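Local coordinates for ABC transporter, substrate-binding protein (Clostridium perfringens, PDB 4EDP) that probably binds a solute outside the cell membrane and delivers it to an ABC transporter for uptake, at residues 119-124 against 322-327. Sequence-based numbering, arbitrary orientation. Where two conformers were deposited one is given.
Sequences EMNEKA and PVVDNA
Lys123 lays its side chain along the backbone carbonyls of Val324, Asp325 and Ala327. Its CG, placed beside the backbone N (chi1 -56°), sits 3.3 Å from Val324 O, and a bend at chi2 (-59°) sends the extended remainder past Asp325 toward Ala327. CE then passes 3.2 Å from Asp325 O, and the ammonium NZ gives a weak hydrogen bond of 3.0 Å to Ala327 O; the partial negative charge of these carbonyls probably steadies it. The tight part is apolar, where the aliphatic stem of Lys123 meets Val324. There Val324 CG1 is 4.0 Å from Lys123 CG, and the same methyl sits over the flat face of the Asn121 amide, 3.9 Å from ND2 and as near to CG and OD1, while Lys123 and Ala327 both rest on Leu262. The other side is wet: one water joins Lys123 NZ (2.7 Å) to Asp325 O, and a second donates to Asp325 O and, weakly, to Glu122 OE1. Asn121 OD1 accepts from Ala124 N at 2.9 Å, nearly straight at 169°, in an Asx motif leading into helix 125-130. A lysine thus reaches across to backbone carbonyls of a short, weakly bonded helical turn and the residues after it, joining chain regions far apart in sequence within a periplasmic-binding-protein-type fold.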
ATOM      1  N   GLU A 119       9.809  -6.618  16.033  1.00 15.29           N
ATOM      2  CA  GLU A 119       9.840  -5.160  16.113  1.00 16.58           C
ATOM      3  C   GLU A 119       8.810  -4.457  15.218  1.00 16.25           C
ATOM      4  O   GLU A 119       8.707  -3.238  15.231  1.00 17.27           O
ATOM      5  CB  GLU A 119      11.273  -4.674  15.825  1.00 16.39           C
ATOM      6  CG  GLU A 119      12.263  -5.164  16.869  1.00 22.29           C
ATOM      7  CD  GLU A 119      13.721  -4.819  16.585  1.00 28.30           C
ATOM      8  OE1 GLU A 119      14.046  -4.070  15.637  1.00 27.00           O
ATOM      9  OE2 GLU A 119      14.564  -5.329  17.337  1.00 32.90           O
ATOM     10  N   MET A 120       8.020  -5.223  14.477  1.00 15.24           N
ATOM     11  CA  MET A 120       7.008  -4.659  13.596  1.00 14.39           C
ATOM     12  C   MET A 120       5.900  -4.008  14.413  1.00 14.53           C
ATOM     13  O   MET A 120       5.607  -4.449  15.534  1.00 13.17           O
ATOM     14  CB  MET A 120       6.439  -5.753  12.679  1.00 14.66           C
ATOM     15  CG  MET A 120       7.466  -6.213  11.607  1.00 17.31           C
ATOM     16  SD  MET A 120       7.044  -7.708  10.680  1.00 19.23           S
ATOM     17  CE  MET A 120       5.683  -7.111   9.654  1.00 15.64           C
ATOM     18  N   ASN A 121       5.301  -2.948  13.879  1.00 13.29           N
ATOM     19  CA  ASN A 121       4.208  -2.291  14.590  1.00 13.75           C
ATOM     20  C   ASN A 121       3.003  -3.240  14.542  1.00 14.63           C
ATOM     21  O   ASN A 121       2.971  -4.146  13.718  1.00 11.73           O
ATOM     22  CB  ASN A 121       3.935  -0.885  14.044  1.00 15.45           C
ATOM     23  CG  ASN A 121       3.467  -0.875  12.612  1.00 14.44           C
ATOM     24  OD1 ASN A 121       2.472  -1.516  12.261  1.00 15.65           O
ATOM     25  ND2 ASN A 121       4.125  -0.057  11.785  1.00 15.48           N
ATOM     26  N   GLU A 122       2.037  -3.041  15.437  1.00 15.51           N
ATOM     27  CA  GLU A 122       0.891  -3.934  15.539  1.00 17.93           C
ATOM     28  C   GLU A 122       0.105  -4.099  14.240  1.00 16.41           C
ATOM     29  O   GLU A 122      -0.363  -5.197  13.946  1.00 17.57           O
ATOM     30  CB  GLU A 122      -0.055  -3.459  16.631  1.00 20.59           C
ATOM     31  CG  GLU A 122      -1.205  -4.424  16.852  1.00 28.19           C
ATOM     32  CD  GLU A 122      -2.256  -3.901  17.789  1.00 36.57           C
ATOM     33  OE1 GLU A 122      -1.936  -3.007  18.590  1.00 40.51           O
ATOM     34  OE2 GLU A 122      -3.408  -4.404  17.724  1.00 43.33           O
ATOM     35  N   LYS A 123      -0.063  -3.029  13.464  1.00 14.92           N
ATOM     36  CA  LYS A 123      -0.784  -3.156  12.195  1.00 14.58           C
ATOM     37  C   LYS A 123      -0.036  -4.037  11.178  1.00 13.81           C
ATOM     38  O   LYS A 123      -0.643  -4.904  10.528  1.00 12.57           O
ATOM     39  CB  LYS A 123      -1.085  -1.790  11.579  1.00 14.63           C
ATOM     40  CG  LYS A 123      -1.850  -0.867  12.472  1.00 18.24           C
ATOM     41  CD  LYS A 123      -3.172  -1.409  12.897  1.00 21.26           C
ATOM     42  CE  LYS A 123      -3.810  -0.457  13.888  1.00 26.08           C
ATOM     43  NZ  LYS A 123      -5.068  -1.000  14.408  1.00 29.41           N
ATOM     44  N   ALA A 124       1.263  -3.800  11.033  1.00 13.14           N
ATOM     45  CA  ALA A 124       2.097  -4.575  10.110  1.00 13.08           C
ATOM     46  C   ALA A 124       2.144  -6.049  10.551  1.00 12.36           C
ATOM     47  O   ALA A 124       2.284  -6.947   9.715  1.00 13.18           O
ATOM     48  CB  ALA A 124       3.534  -3.942  10.007  1.00 12.63           C
ATOM     49  N   PRO A 322       1.347   8.217  15.382  1.00 19.02           N
ATOM     50  CA  PRO A 322       0.029   7.883  15.879  1.00 19.71           C
ATOM     51  C   PRO A 322      -0.973   7.481  14.818  1.00 18.78           C
ATOM     52  O   PRO A 322      -1.857   6.656  15.089  1.00 19.04           O
ATOM     53  CB  PRO A 322      -0.407   9.171  16.596  1.00 21.84           C
ATOM     54  CG  PRO A 322       0.847   9.769  17.045  1.00 22.04           C
ATOM     55  CD  PRO A 322       1.840   9.480  15.960  1.00 21.14           C
ATOM     56  N   VAL A 323      -0.832   8.023  13.611  0.50 17.88           N
ATOM     57  CA  VAL A 323      -1.750   7.701  12.528  0.50 17.11           C
ATOM     58  C   VAL A 323      -1.820   6.196  12.296  0.50 16.78           C
ATOM     59  O   VAL A 323      -2.893   5.658  12.024  0.50 16.08           O
ATOM     60  CB  VAL A 323      -1.342   8.382  11.204  0.50 16.91           C
ATOM     61  CG1 VAL A 323      -0.021   7.797  10.678  0.50 14.95           C
ATOM     62  CG2 VAL A 323      -2.432   8.209  10.158  0.50 17.61           C
ATOM     63  N   VAL A 324      -0.677   5.520  12.408  1.00 17.34           N
ATOM     64  CA  VAL A 324      -0.604   4.081  12.177  1.00 17.56           C
ATOM     65  C   VAL A 324      -1.377   3.305  13.242  1.00 18.40           C
ATOM     66  O   VAL A 324      -2.080   2.365  12.910  1.00 19.44           O
ATOM     67  CB  VAL A 324       0.862   3.565  12.142  1.00 17.80           C
ATOM     68  CG1 VAL A 324       0.889   2.035  12.030  1.00 19.17           C
ATOM     69  CG2 VAL A 324       1.619   4.220  10.975  1.00 19.21           C
ATOM     70  N   ASP A 325      -1.252   3.721  14.498  1.00 19.52           N
ATOM     71  CA  ASP A 325      -1.895   3.048  15.650  1.00 22.03           C
ATOM     72  C   ASP A 325      -3.425   2.942  15.524  1.00 20.28           C
ATOM     73  O   ASP A 325      -4.042   1.974  16.012  1.00 18.68           O
ATOM     74  CB  ASP A 325      -1.607   3.800  16.964  1.00 24.70           C
ATOM     75  CG  ASP A 325      -0.116   4.140  17.183  1.00 29.84           C
ATOM     76  OD1 ASP A 325       0.762   3.672  16.424  1.00 36.39           O
ATOM     77  OD2 ASP A 325       0.168   4.917  18.129  1.00 34.85           O
ATOM     78  N   ASN A 326      -4.034   3.941  14.884  1.00 18.60           N
ATOM     79  CA  ASN A 326      -5.483   3.992  14.763  1.00 18.45           C
ATOM     80  C   ASN A 326      -6.002   3.523  13.386  1.00 17.63           C
ATOM     81  O   ASN A 326      -7.210   3.575  13.109  1.00 16.70           O
ATOM     82  CB  ASN A 326      -5.928   5.434  14.979  1.00 19.72           C
ATOM     83  CG  ASN A 326      -7.403   5.538  15.272  1.00 24.48           C
ATOM     84  OD1 ASN A 326      -7.937   4.762  16.060  1.00 29.01           O
ATOM     85  ND2 ASN A 326      -8.066   6.520  14.677  1.00 30.59           N
ATOM     86  N   ALA A 327      -5.085   3.076  12.527  1.00 15.46           N
ATOM     87  CA  ALA A 327      -5.440   2.683  11.167  1.00 14.96           C
ATOM     88  C   ALA A 327      -6.106   1.336  11.052  1.00 15.09           C
ATOM     89  O   ALA A 327      -6.013   0.495  11.943  1.00 15.85           O
ATOM     90  CB  ALA A 327      -4.188   2.689  10.254  1.00 14.08           C
TER
HETATM   91  O   HOH W   1      -2.098  -0.382  16.878  1.00 45.24           O
HETATM   92  O   HOH W   2      -6.704   0.244  16.220  1.00 40.57           O